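Local coordinates for protein ABC-type metal ion transport system, periplasmic component (Vibrio vulnificus, PDB 3K2D) that binds methionine, probably for delivery to an ABC-type importer, and as a lipoprotein activates Toll-like receptor 2, at residues G11-A16 and N175-S180; A16-A21 and L38-D43; L67-E72 and D113-G118; S120-E125 and I130-E135; R143-N148 and I152-L157. The protein carries 4 engineered substitutions. One frame throughout, in Å; residues are numbered along the deposited sequence.

Contact 1 (G11-A16 and N175-S180). With MET (methionine), chain C.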
# COMPACT_ATOMS: atom_id res chain seq x y z
N GLY A 11 -8.31 4.18 10.81
CA GLY A 11 -8.68 3.76 9.47
C GLY A 11 -7.65 2.82 8.87
O GLY A 11 -6.45 3.10 8.91
N VAL A 12 -8.11 1.70 8.33
CA VAL A 12 -7.22 0.72 7.74
C VAL A 12 -7.84 0.12 6.49
O VAL A 12 -9.00 0.39 6.16
CB VAL A 12 -6.89 -0.41 8.75
CG1 VAL A 12 -6.32 0.18 10.04
CG2 VAL A 12 -8.14 -1.23 9.05
N MET A 13 -7.09 -0.70 5.77
CA MET A 13 -7.63 -1.30 4.57
C MET A 13 -8.20 -2.68 4.90
O MET A 13 -7.64 -3.44 5.69
CB MET A 13 -6.55 -1.42 3.48
CG MET A 13 -5.92 -0.07 3.04
SD MET A 13 -7.05 1.22 2.62
CE MET A 13 -7.58 0.68 1.31
N ALA A 14 -9.36 -2.97 4.31
CA ALA A 14 -10.04 -4.25 4.50
C ALA A 14 -9.12 -5.44 4.15
O ALA A 14 -8.22 -5.32 3.33
CB ALA A 14 -11.28 -4.28 3.63
N GLY A 15 -9.34 -6.59 4.79
CA GLY A 15 -8.53 -7.76 4.49
C GLY A 15 -7.32 -8.05 5.37
O GLY A 15 -7.34 -7.86 6.58
N ALA A 16 -6.26 -8.54 4.73
CA ALA A 16 -5.02 -8.89 5.42
C ALA A 16 -4.53 -7.79 6.34
O ALA A 16 -4.13 -8.05 7.48
CB ALA A 16 -3.95 -9.21 4.39
N ASN A 175 -0.60 -4.19 -5.58
CA ASN A 175 -0.24 -3.84 -4.21
C ASN A 175 -0.57 -5.09 -3.39
O ASN A 175 -1.59 -5.74 -3.64
CB ASN A 175 -1.10 -2.67 -3.70
CG ASN A 175 -0.87 -1.38 -4.47
OD1 ASN A 175 0.11 -0.66 -4.23
ND2 ASN A 175 -1.77 -1.07 -5.39
N THR A 176 0.27 -5.44 -2.42
CA THR A 176 0.01 -6.63 -1.60
C THR A 176 -1.33 -6.49 -0.87
O THR A 176 -1.96 -7.48 -0.51
CB THR A 176 1.16 -6.85 -0.58
OG1 THR A 176 2.39 -7.11 -1.27
CG2 THR A 176 0.84 -8.03 0.33
N THR A 177 -1.75 -5.26 -0.68
CA THR A 177 -3.01 -4.95 -0.02
C THR A 177 -4.15 -5.70 -0.67
O THR A 177 -5.10 -6.11 -0.00
CB THR A 177 -3.35 -3.46 -0.14
OG1 THR A 177 -2.30 -2.68 0.44
CG2 THR A 177 -4.67 -3.16 0.55
N TYR A 178 -4.07 -5.85 -1.99
CA TYR A 178 -5.12 -6.51 -2.75
C TYR A 178 -4.70 -7.89 -3.23
O TYR A 178 -5.53 -8.79 -3.31
CB TYR A 178 -5.51 -5.63 -3.93
CG TYR A 178 -6.09 -4.28 -3.54
CD1 TYR A 178 -7.41 -4.16 -3.13
CD2 TYR A 178 -5.30 -3.13 -3.58
CE1 TYR A 178 -7.94 -2.94 -2.75
CE2 TYR A 178 -5.81 -1.89 -3.22
CZ TYR A 178 -7.14 -1.80 -2.80
OH TYR A 178 -7.68 -0.57 -2.47
N ALA A 179 -3.43 -8.05 -3.56
CA ALA A 179 -2.94 -9.33 -4.03
C ALA A 179 -3.23 -10.39 -2.97
O ALA A 179 -3.50 -11.55 -3.29
CB ALA A 179 -1.45 -9.25 -4.29
N SER A 180 -3.19 -9.98 -1.71
CA SER A 180 -3.44 -10.91 -0.62
C SER A 180 -4.90 -11.36 -0.59
O SER A 180 -5.20 -12.47 -0.16
CB SER A 180 -3.08 -10.28 0.72
OG SER A 180 -3.92 -9.19 1.02
N MET C . 0.12 -0.50 0.95
CA MET C . 0.66 -0.08 -0.40
C MET C . 1.96 -0.78 -0.60
O MET C . 2.77 -0.84 0.37
CB MET C . 0.97 1.39 -0.52
CG MET C . -0.18 2.28 -0.39
SD MET C . 0.15 3.88 -1.03
CE MET C . -1.48 4.40 -0.64
OXT MET C . 2.21 -1.25 -1.71
O HOH W 1 -5.31 -5.78 3.25
O HOH W 2 -6.68 -8.68 1.98
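Met-13 reaches from the end of strand 8-13 toward helix 176-179, and its successive atoms trace the contact. CB lies 3.9 Å from the methyl CG2 of Thr-177, and CG stays near the same methyl as the two side chains cross at a slant. Bends at chi2 and chi3 (-50° and -71°) turn the chain so that CE comes to 4.0 Å from the hydroxyl OH of Tyr-178. That hydroxyl is hydrogen-bonded to the carbonyl of Thr-42. Farther along, the methyl CB of Ala-16 rests 3.4 Å from OG of Ser-180. Direct polar bonds between the segments are replaced by water: one molecule donates to Ala-14 O (2.9 Å) and Thr-177 O, and a second accepts from Ala-16 N and pairs with Ser-180 OG. On the far branch of Thr-177, OG1 accepts from the amino N of the bound methionine at 3.3 Å, and it also bonds Glu-17 and Tyr-44. The ligand is further gripped by Arg-119 and Asn-202. Strand 8-13 belongs to one five-stranded sheet and helix 176-179 follows a strand of the other, so the arrangement is typical of the interdomain ligand cleft in two-lobed periplasmic binding proteins.

Contact 2 (A16-A21 and L38-D43)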
# COMPACT_ATOMS: atom_id res chain seq x y z
N ALA A 16 -6.26 -8.54 4.73
CA ALA A 16 -5.02 -8.89 5.42
C ALA A 16 -4.53 -7.79 6.34
O ALA A 16 -4.13 -8.05 7.48
CB ALA A 16 -3.95 -9.21 4.39
N GLU A 17 -4.56 -6.55 5.86
CA GLU A 17 -4.08 -5.44 6.67
C GLU A 17 -4.94 -5.15 7.89
O GLU A 17 -4.43 -4.72 8.93
CB GLU A 17 -3.92 -4.20 5.79
CG GLU A 17 -2.63 -4.25 4.99
CD GLU A 17 -2.47 -3.09 4.02
OE1 GLU A 17 -2.80 -1.94 4.39
OE2 GLU A 17 -1.99 -3.34 2.89
N ALA A 18 -6.24 -5.40 7.79
CA ALA A 18 -7.13 -5.19 8.92
C ALA A 18 -6.82 -6.25 9.98
O ALA A 18 -6.95 -5.99 11.17
CB ALA A 18 -8.59 -5.29 8.49
N GLN A 19 -6.43 -7.44 9.54
CA GLN A 19 -6.11 -8.52 10.46
C GLN A 19 -4.92 -8.13 11.32
O GLN A 19 -4.87 -8.44 12.52
CB GLN A 19 -5.81 -9.81 9.70
CG GLN A 19 -7.01 -10.36 8.97
CD GLN A 19 -6.71 -11.69 8.31
OE1 GLN A 19 -6.37 -12.67 8.97
NE2 GLN A 19 -6.82 -11.72 6.98
N VAL A 20 -3.96 -7.46 10.69
CA VAL A 20 -2.77 -7.00 11.40
C VAL A 20 -3.18 -5.89 12.39
O VAL A 20 -2.76 -5.89 13.54
CB VAL A 20 -1.72 -6.44 10.40
CG1 VAL A 20 -0.53 -5.85 11.15
CG2 VAL A 20 -1.27 -7.54 9.46
N ALA A 21 -4.02 -4.97 11.92
CA ALA A 21 -4.48 -3.87 12.75
C ALA A 21 -5.23 -4.37 13.97
O ALA A 21 -5.19 -3.76 15.03
CB ALA A 21 -5.38 -2.95 11.93
N LEU A 38 -11.43 -0.32 14.80
CA LEU A 38 -10.95 -0.35 13.44
C LEU A 38 -12.05 0.04 12.48
O LEU A 38 -13.19 -0.36 12.64
CB LEU A 38 -10.44 -1.75 13.09
CG LEU A 38 -8.99 -2.11 13.40
CD1 LEU A 38 -8.30 -1.00 14.18
CD2 LEU A 38 -8.97 -3.41 14.17
N VAL A 39 -11.69 0.85 11.48
CA VAL A 39 -12.61 1.28 10.45
C VAL A 39 -11.94 0.90 9.13
O VAL A 39 -10.95 1.52 8.71
CB VAL A 39 -12.86 2.81 10.51
CG1 VAL A 39 -13.82 3.22 9.40
CG2 VAL A 39 -13.44 3.19 11.86
N THR A 40 -12.48 -0.12 8.48
CA THR A 40 -11.92 -0.61 7.23
C THR A 40 -12.40 0.15 6.00
O THR A 40 -13.55 0.59 5.94
CB THR A 40 -12.25 -2.09 7.04
OG1 THR A 40 -13.67 -2.24 6.93
CG2 THR A 40 -11.74 -2.91 8.24
N PHE A 41 -11.50 0.30 5.04
CA PHE A 41 -11.80 0.99 3.79
C PHE A 41 -11.35 0.12 2.63
O PHE A 41 -10.46 -0.71 2.77
CB PHE A 41 -11.06 2.33 3.73
CG PHE A 41 -11.56 3.35 4.70
CD1 PHE A 41 -11.16 3.33 6.03
CD2 PHE A 41 -12.45 4.34 4.28
CE1 PHE A 41 -11.64 4.27 6.93
CE2 PHE A 41 -12.94 5.28 5.18
CZ PHE A 41 -12.54 5.24 6.51
N THR A 42 -11.97 0.32 1.46
CA THR A 42 -11.60 -0.47 0.29
C THR A 42 -10.92 0.35 -0.81
O THR A 42 -10.42 -0.21 -1.77
CB THR A 42 -12.83 -1.15 -0.33
OG1 THR A 42 -13.82 -0.16 -0.64
CG2 THR A 42 -13.42 -2.18 0.63
N ASP A 43 -10.90 1.67 -0.65
CA ASP A 43 -10.30 2.55 -1.66
C ASP A 43 -9.20 3.41 -1.03
O ASP A 43 -9.39 3.96 0.05
CB ASP A 43 -11.38 3.45 -2.26
CG ASP A 43 -11.03 3.95 -3.66
OD1 ASP A 43 -9.89 4.43 -3.88
OD2 ASP A 43 -11.91 3.88 -4.54
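The beta-alpha-beta unit of strand 8-13, helix 16-32 and strand 36-41 brings Ala-18 and Ala-21 of the helix against Leu-38 and Thr-40 of the second strand. It is an element of the alpha/beta lobe that opens the chain. The helix segment runs nearly antiparallel to the strand segment (169°), its axis 9.6 Å away, as expected where a helix returns over the sheet before the next parallel strand. The two small alanines, one turn apart, both turn their methyls to the strand, and the contact rests on van der Waals packing, with no hydrogen bond across it. Val-12 of the neighbouring strand 8-13 touches Ala-18, Ala-21 and Thr-40 and completes the surface under the helix. At the exposed end, Thr-40 has its methyl CG2 placed anti to its own carbonyl carbon, and this branch meets Ala-18 CB at 4.0 Å. Elsewhere on the helix, Val-20 packs against Val-228 and Ile-235 of helix 226-235. Toward the more buried end, Leu-38 packs against Ala-21: its branch point CG and methyl CD1 approach the alanine methyl CB, at 4.0 Å for CG, while the other methyl, CD2, rests 3.9 Å from the backbone C of Ala-21.

Contact 3 (L67-E72 and D113-G118)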
# COMPACT_ATOMS: atom_id res chain seq x y z
N LEU A 67 1.22 9.93 0.45
CA LEU A 67 0.68 10.95 1.34
C LEU A 67 1.05 12.35 0.84
O LEU A 67 0.18 13.22 0.72
CB LEU A 67 1.24 10.72 2.75
CG LEU A 67 1.06 11.82 3.79
CD1 LEU A 67 -0.41 12.03 4.12
CD2 LEU A 67 1.85 11.43 5.03
N ASP A 68 2.33 12.56 0.53
CA ASP A 68 2.76 13.87 0.03
C ASP A 68 1.96 14.28 -1.21
O ASP A 68 1.49 15.41 -1.31
CB ASP A 68 4.25 13.86 -0.32
CG ASP A 68 5.14 13.72 0.91
OD1 ASP A 68 4.65 13.96 2.03
OD2 ASP A 68 6.34 13.39 0.76
N ARG A 69 1.81 13.35 -2.14
CA ARG A 69 1.08 13.62 -3.36
C ARG A 69 -0.36 13.99 -3.08
O ARG A 69 -0.91 14.92 -3.68
CB ARG A 69 1.14 12.40 -4.28
CG ARG A 69 0.37 12.57 -5.57
CD ARG A 69 0.92 13.70 -6.40
NE ARG A 69 0.07 13.96 -7.55
CZ ARG A 69 0.52 14.30 -8.75
NH1 ARG A 69 1.82 14.43 -8.96
NH2 ARG A 69 -0.34 14.47 -9.75
N GLN A 70 -0.99 13.27 -2.17
CA GLN A 70 -2.38 13.53 -1.85
C GLN A 70 -2.57 14.84 -1.07
O GLN A 70 -3.58 15.51 -1.22
CB GLN A 70 -2.93 12.36 -1.05
CG GLN A 70 -4.37 12.51 -0.69
CD GLN A 70 -5.13 11.26 -1.01
OE1 GLN A 70 -5.33 10.93 -2.18
NE2 GLN A 70 -5.54 10.54 0.02
N VAL A 71 -1.59 15.18 -0.25
CA VAL A 71 -1.63 16.42 0.51
C VAL A 71 -1.48 17.61 -0.45
O VAL A 71 -2.09 18.66 -0.26
CB VAL A 71 -0.50 16.47 1.55
CG1 VAL A 71 -0.18 17.92 1.95
CG2 VAL A 71 -0.91 15.65 2.77
N GLU A 72 -0.67 17.43 -1.48
CA GLU A 72 -0.44 18.47 -2.46
C GLU A 72 -1.67 18.68 -3.33
O GLU A 72 -2.02 19.81 -3.67
CB GLU A 72 0.75 18.09 -3.34
CG GLU A 72 1.21 19.15 -4.30
CD GLU A 72 2.41 18.69 -5.10
OE1 GLU A 72 2.27 17.71 -5.88
OE2 GLU A 72 3.49 19.29 -4.95
N ASP A 113 -2.80 5.59 -9.64
CA ASP A 113 -2.51 6.78 -8.86
C ASP A 113 -1.03 7.06 -9.17
O ASP A 113 -0.24 6.13 -9.35
CB ASP A 113 -2.75 6.54 -7.36
CG ASP A 113 -1.99 5.37 -6.84
OD1 ASP A 113 -2.42 4.23 -7.10
OD2 ASP A 113 -0.97 5.58 -6.17
N PRO A 114 -0.65 8.34 -9.26
CA PRO A 114 0.72 8.76 -9.58
C PRO A 114 1.93 8.16 -8.87
O PRO A 114 2.90 7.82 -9.53
CB PRO A 114 0.65 10.29 -9.48
CG PRO A 114 -0.50 10.55 -8.58
CD PRO A 114 -1.51 9.50 -8.97
N THR A 115 1.91 8.03 -7.55
CA THR A 115 3.08 7.47 -6.89
C THR A 115 3.22 5.97 -7.07
O THR A 115 4.33 5.45 -7.11
CB THR A 115 3.12 7.78 -5.37
OG1 THR A 115 2.01 7.15 -4.72
CG2 THR A 115 3.08 9.29 -5.14
N ASN A 116 2.11 5.26 -7.19
CA ASN A 116 2.22 3.82 -7.39
C ASN A 116 2.40 3.49 -8.87
O ASN A 116 2.89 2.42 -9.22
CB ASN A 116 1.01 3.10 -6.79
CG ASN A 116 1.04 3.11 -5.26
OD1 ASN A 116 1.91 2.49 -4.64
ND2 ASN A 116 0.10 3.83 -4.65
N LEU A 117 2.04 4.43 -9.74
CA LEU A 117 2.23 4.25 -11.18
C LEU A 117 3.73 4.34 -11.40
O LEU A 117 4.33 3.49 -12.05
CB LEU A 117 1.55 5.36 -11.97
CG LEU A 117 1.11 5.07 -13.42
CD1 LEU A 117 0.90 6.40 -14.12
CD2 LEU A 117 2.13 4.25 -14.18
N GLY A 118 4.32 5.40 -10.84
CA GLY A 118 5.74 5.63 -10.97
C GLY A 118 6.55 4.49 -10.39
O GLY A 118 7.57 4.09 -10.94
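Arg-69 of helix 64-74 lays its side chain across Pro-114 and Thr-115, at the start of helix 114-126. The closely packed, inner part lies at its root: CB is 3.8 Å from the methyl CG2 of Thr-115, a buried residue that also touches Pro-65, Tyr-66 and His-63. Outward, the contact becomes partly exposed. With CG anti to the backbone N (chi1 178°), the chain bends at chi2 and crosses the proline at about a right angle. Pro-114 CG touches both the aliphatic stem, 3.7 Å from Arg-69 CG, and the guanidinium, 3.6 Å from Arg-69 NE. It sits over one face of that flat group, shifted toward its rim. NE forms a salt bridge with Asp-73, one turn along the same helix. Behind the proline, Asp-113 caps the second helix. Its OD2 takes two donors: Asn-116 N from above the carboxylate plane at 3.3 Å, and Asn-116 ND2 on the syn lone pair at 2.6 Å. Asn-116 lines the methionine pocket, and its OD1 bonds His-63, another pocket residue. The chemistry implies a division of labour: apolar atoms join two helices from different lobes, the arginine charge is met within its own helix, and the cap, which the helix N-terminus would probably keep negatively charged, orients a pocket amide.

Contact 4 (S120-E125 and I130-E135)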
# COMPACT_ATOMS: atom_id res chain seq x y z
N SER A 120 5.60 1.38 -10.15
CA SER A 120 5.47 0.24 -11.04
C SER A 120 6.39 0.35 -12.25
O SER A 120 7.06 -0.62 -12.62
CB SER A 120 4.03 0.08 -11.52
OG SER A 120 3.16 -0.28 -10.45
N LEU A 121 6.43 1.53 -12.87
CA LEU A 121 7.27 1.73 -14.04
C LEU A 121 8.73 1.55 -13.66
O LEU A 121 9.49 0.94 -14.41
CB LEU A 121 7.02 3.11 -14.63
CG LEU A 121 5.60 3.31 -15.18
CD1 LEU A 121 5.44 4.76 -15.66
CD2 LEU A 121 5.33 2.32 -16.32
N LEU A 122 9.13 2.06 -12.50
CA LEU A 122 10.50 1.89 -12.04
C LEU A 122 10.79 0.39 -11.89
O LEU A 122 11.86 -0.09 -12.27
CB LEU A 122 10.70 2.59 -10.69
CG LEU A 122 10.85 4.12 -10.68
CD1 LEU A 122 10.97 4.62 -9.25
CD2 LEU A 122 12.09 4.51 -11.50
N LEU A 123 9.84 -0.35 -11.33
CA LEU A 123 10.00 -1.78 -11.14
C LEU A 123 10.13 -2.51 -12.47
O LEU A 123 10.95 -3.42 -12.62
CB LEU A 123 8.81 -2.34 -10.36
CG LEU A 123 8.86 -3.84 -10.09
CD1 LEU A 123 10.10 -4.19 -9.30
CD2 LEU A 123 7.61 -4.26 -9.34
N LEU A 124 9.32 -2.12 -13.45
CA LEU A 124 9.38 -2.73 -14.77
C LEU A 124 10.76 -2.52 -15.38
O LEU A 124 11.34 -3.43 -15.97
CB LEU A 124 8.31 -2.13 -15.69
CG LEU A 124 6.87 -2.57 -15.38
CD1 LEU A 124 5.88 -1.79 -16.24
CD2 LEU A 124 6.76 -4.07 -15.62
N GLU A 125 11.28 -1.31 -15.22
CA GLU A 125 12.60 -0.97 -15.74
C GLU A 125 13.65 -1.90 -15.14
O GLU A 125 14.55 -2.36 -15.84
CB GLU A 125 12.92 0.47 -15.39
CG GLU A 125 14.25 0.96 -15.89
CD GLU A 125 14.45 2.44 -15.59
OE1 GLU A 125 14.16 2.84 -14.45
OE2 GLU A 125 14.90 3.18 -16.48
N ILE A 130 11.37 -2.22 -19.84
CA ILE A 130 11.33 -0.87 -20.41
C ILE A 130 12.45 -0.04 -19.82
O ILE A 130 13.08 -0.43 -18.84
CB ILE A 130 10.01 -0.14 -20.07
CG1 ILE A 130 9.91 0.05 -18.56
CG2 ILE A 130 8.83 -0.91 -20.60
CD1 ILE A 130 9.33 1.38 -18.15
N LYS A 131 12.70 1.11 -20.42
CA LYS A 131 13.72 2.00 -19.91
C LYS A 131 13.07 3.38 -19.76
O LYS A 131 12.26 3.78 -20.60
CB LYS A 131 14.92 2.07 -20.87
CG LYS A 131 16.09 2.80 -20.26
CD LYS A 131 17.29 2.91 -21.19
CE LYS A 131 18.37 3.80 -20.55
NZ LYS A 131 17.87 5.18 -20.20
N LEU A 132 13.41 4.08 -18.67
CA LEU A 132 12.85 5.41 -18.41
C LEU A 132 13.92 6.48 -18.57
O LEU A 132 15.11 6.18 -18.46
CB LEU A 132 12.28 5.47 -16.99
CG LEU A 132 11.15 4.47 -16.74
CD1 LEU A 132 10.93 4.30 -15.25
CD2 LEU A 132 9.88 4.95 -17.43
N ARG A 133 13.52 7.71 -18.83
CA ARG A 133 14.48 8.78 -19.00
C ARG A 133 15.37 8.90 -17.76
O ARG A 133 14.96 8.55 -16.66
CB ARG A 133 13.78 10.12 -19.28
CG ARG A 133 13.06 10.75 -18.11
CD ARG A 133 12.23 11.91 -18.63
NE ARG A 133 11.62 12.68 -17.55
CZ ARG A 133 12.28 13.52 -16.76
NH1 ARG A 133 13.58 13.70 -16.92
NH2 ARG A 133 11.64 14.18 -15.80
N PRO A 134 16.60 9.39 -17.93
CA PRO A 134 17.54 9.53 -16.82
C PRO A 134 17.06 10.29 -15.57
O PRO A 134 17.16 9.77 -14.46
CB PRO A 134 18.74 10.20 -17.48
CG PRO A 134 18.65 9.76 -18.92
CD PRO A 134 17.18 9.89 -19.19
N GLU A 135 16.54 11.50 -15.76
CA GLU A 135 16.09 12.34 -14.64
C GLU A 135 14.72 12.04 -14.04
O GLU A 135 14.28 12.76 -13.14
CB GLU A 135 16.11 13.83 -15.05
CG GLU A 135 17.48 14.50 -15.21
CD GLU A 135 18.04 15.08 -13.90
OE1 GLU A 135 17.24 15.47 -13.02
OE2 GLU A 135 19.28 15.16 -13.76
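Glu-125 sends its side chain toward Leu-132 through two extended torsions: chi1 (-179°) carries the chain away from its own N and chi2 continues it straight on, which lifts the carboxylate from helix 114-126 across to the short strand 131-132. There OE2 accepts from Leu-132 N at 2.8 Å along a nearly straight bond (163°), although the N-H arrives well above the carboxylate plane, 53° out of it. The other oxygen, OE1, stays 3.6 Å from the methyl CD1 of Leu-132. At the base of the same residue, Glu-125 CA makes a CH...O contact of 3.2 Å with Ile-130 O. Leu-132 points toward the helix: its CD1 meets Leu-121 CB at 4.1 Å and Leu-122 CD2 at 3.9 Å, the latter side chain crossing it at about a right angle. Ile-130 fills the next position, with CG1 3.9 Å from Leu-124 CB and CD1 near the carbonyl of Leu-121. Thus Leu-121, Leu-122, Leu-124 and Glu-125 receive the returning chain after a turn of only a few residues. Lys-131 turns the other way; its NZ is 5.2 Å from Glu-125 OE2, without contact, yet near enough that it could help stabilise the negative charge. The chemistry implies that hydrophobic packing sets the helix against the strand, while one carboxylate supplies an acceptor to a backbone N-H on the strand edge facing it.

Contact 5 (R143-N148 and I152-L157). Engineered in segment 152-157: Met-155 (natural residue Val).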
# COMPACT_ATOMS: atom_id res chain seq x y z
N ARG A 143 4.85 8.83 -20.44
CA ARG A 143 5.53 9.83 -21.25
C ARG A 143 7.01 9.77 -20.98
O ARG A 143 7.80 10.32 -21.75
CB ARG A 143 5.01 11.25 -20.95
CG ARG A 143 3.62 11.53 -21.50
CD ARG A 143 3.25 13.00 -21.35
NE ARG A 143 3.32 13.45 -19.96
CZ ARG A 143 2.40 13.16 -19.04
NH1 ARG A 143 1.33 12.44 -19.36
NH2 ARG A 143 2.57 13.58 -17.79
N ASP A 144 7.41 9.10 -19.90
CA ASP A 144 8.83 8.99 -19.57
C ASP A 144 9.55 7.78 -20.14
O ASP A 144 10.77 7.63 -19.96
CB ASP A 144 9.03 9.02 -18.05
CG ASP A 144 8.56 10.32 -17.44
OD1 ASP A 144 9.02 11.37 -17.91
OD2 ASP A 144 7.75 10.28 -16.49
N ILE A 145 8.82 6.92 -20.84
CA ILE A 145 9.43 5.73 -21.42
C ILE A 145 10.32 6.05 -22.62
O ILE A 145 9.88 6.71 -23.57
CB ILE A 145 8.34 4.71 -21.84
CG1 ILE A 145 7.61 4.21 -20.60
CG2 ILE A 145 8.98 3.56 -22.63
CD1 ILE A 145 6.27 3.57 -20.89
N VAL A 146 11.56 5.60 -22.60
CA VAL A 146 12.45 5.89 -23.72
C VAL A 146 12.86 4.64 -24.48
O VAL A 146 13.62 4.72 -25.44
CB VAL A 146 13.75 6.64 -23.27
CG1 VAL A 146 13.37 7.91 -22.55
CG2 VAL A 146 14.61 5.74 -22.38
N GLU A 147 12.37 3.50 -24.03
CA GLU A 147 12.68 2.24 -24.68
C GLU A 147 11.65 1.20 -24.26
O GLU A 147 11.34 1.06 -23.08
CB GLU A 147 14.09 1.78 -24.31
CG GLU A 147 14.72 0.91 -25.38
CD GLU A 147 16.15 0.48 -25.06
OE1 GLU A 147 17.03 1.35 -24.91
OE2 GLU A 147 16.38 -0.75 -24.98
N ASN A 148 11.12 0.49 -25.25
CA ASN A 148 10.08 -0.51 -25.05
C ASN A 148 10.28 -1.63 -26.07
O ASN A 148 9.51 -1.77 -27.02
CB ASN A 148 8.71 0.15 -25.25
CG ASN A 148 7.56 -0.79 -24.98
OD1 ASN A 148 7.75 -1.94 -24.57
ND2 ASN A 148 6.34 -0.30 -25.21
N ILE A 152 5.39 -3.40 -25.26
CA ILE A 152 4.38 -3.57 -24.23
C ILE A 152 3.39 -2.41 -24.19
O ILE A 152 3.69 -1.28 -24.58
CB ILE A 152 5.04 -3.69 -22.83
CG1 ILE A 152 6.09 -4.81 -22.84
CG2 ILE A 152 3.99 -4.00 -21.79
CD1 ILE A 152 6.81 -4.98 -21.51
N THR A 153 2.18 -2.70 -23.72
CA THR A 153 1.17 -1.67 -23.57
C THR A 153 0.86 -1.62 -22.08
O THR A 153 0.40 -2.60 -21.51
CB THR A 153 -0.12 -1.98 -24.34
OG1 THR A 153 0.08 -1.71 -25.74
CG2 THR A 153 -1.25 -1.11 -23.83
N ILE A 154 1.13 -0.49 -21.46
CA ILE A 154 0.88 -0.31 -20.04
C ILE A 154 -0.58 0.05 -19.80
O ILE A 154 -1.04 1.09 -20.26
CB ILE A 154 1.75 0.82 -19.45
CG1 ILE A 154 3.23 0.53 -19.70
CG2 ILE A 154 1.50 0.94 -17.97
CD1 ILE A 154 3.70 -0.76 -19.10
N MET A 155 -1.29 -0.82 -19.09
CA MET A 155 -2.68 -0.58 -18.76
C MET A 155 -2.74 -0.05 -17.33
O MET A 155 -2.37 -0.74 -16.39
CB MET A 155 -3.50 -1.87 -18.88
CG MET A 155 -3.60 -2.45 -20.31
SD MET A 155 -4.44 -1.41 -21.52
CE MET A 155 -6.04 -1.51 -20.92
N GLU A 156 -3.19 1.19 -17.18
CA GLU A 156 -3.30 1.80 -15.86
C GLU A 156 -4.72 1.60 -15.35
O GLU A 156 -5.68 1.99 -16.00
CB GLU A 156 -2.96 3.29 -15.96
CG GLU A 156 -1.49 3.56 -16.27
CD GLU A 156 -1.23 4.98 -16.76
OE1 GLU A 156 -1.80 5.94 -16.18
OE2 GLU A 156 -0.44 5.14 -17.72
N LEU A 157 -4.83 0.98 -14.17
CA LEU A 157 -6.13 0.70 -13.56
C LEU A 157 -6.15 1.11 -12.09
O LEU A 157 -5.11 1.31 -11.47
CB LEU A 157 -6.43 -0.80 -13.65
CG LEU A 157 -6.21 -1.51 -14.98
CD1 LEU A 157 -6.32 -3.00 -14.77
CD2 LEU A 157 -7.22 -1.06 -15.99
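The side-chain amide of Asn-148 is gripped at both ends by one residue, Ile-152. OD1 accepts from Ile-152 N at 2.9 Å, the donor tilted 21° from the carbonyl plane and coming in well to the side of the C=O direction (106°). ND2 in turn donates to Ile-152 O, also at 2.9 Å, and this second bond is the more regular of the two: it lies in the carbonyl plane on a lone pair, and close to the plane of the asparagine amide. A fully extended first torsion (chi1 -177°) brings the amide alongside the backbone of Ile-152, and the pair of bonds then fixes its rotation. Farther along, the contact thins to one loose apolar approach, the methyl CD1 of Ile-145 to CG1 of Ile-154 at 4.5 Å. Ile-152 and Ile-154 pack on Ile-108 and Val-110 of the neighbouring strand 107-111, and Ile-154 also on Leu-124 of helix 114-126. Strand 145-147 is paired instead with strand 131-132, where Val-146 and Glu-147 both face Lys-131 in a classic beta bulge. The asparagine amide, just after strand 145-147, pairs with the backbone just before strand 153-157 much as a peptide group would, and so ties the small bulged two-stranded sheet to the outermost strand of the second lobe's five-stranded sheet, in the alpha/beta domain of a periplasmic binding protein.

Overall arrangement
The five contacts grade from the ligand cleft to the periphery. Contact 1, buried near the chain's centre, and contact 3, partly buried, each bring the two lobes together and contribute to the methionine pocket; contact 1 combines methyl packing with two bridging waters, and one of its segments also bonds the ligand, whereas contact 3 lays apolar atoms against an arginine, beside a helix cap. Contact 2 shares Ala-16 with contact 1, stays within the first lobe and has no hydrogen bond across it. Contacts 4 and 5 lie about 20 Å or more from the centre, in the second lobe, joined by strands 131-132 and 145-147. There, a carboxylate and a side-chain amide bond backbone groups of buried residues. Contacts 3 and 4 use helix 114-126.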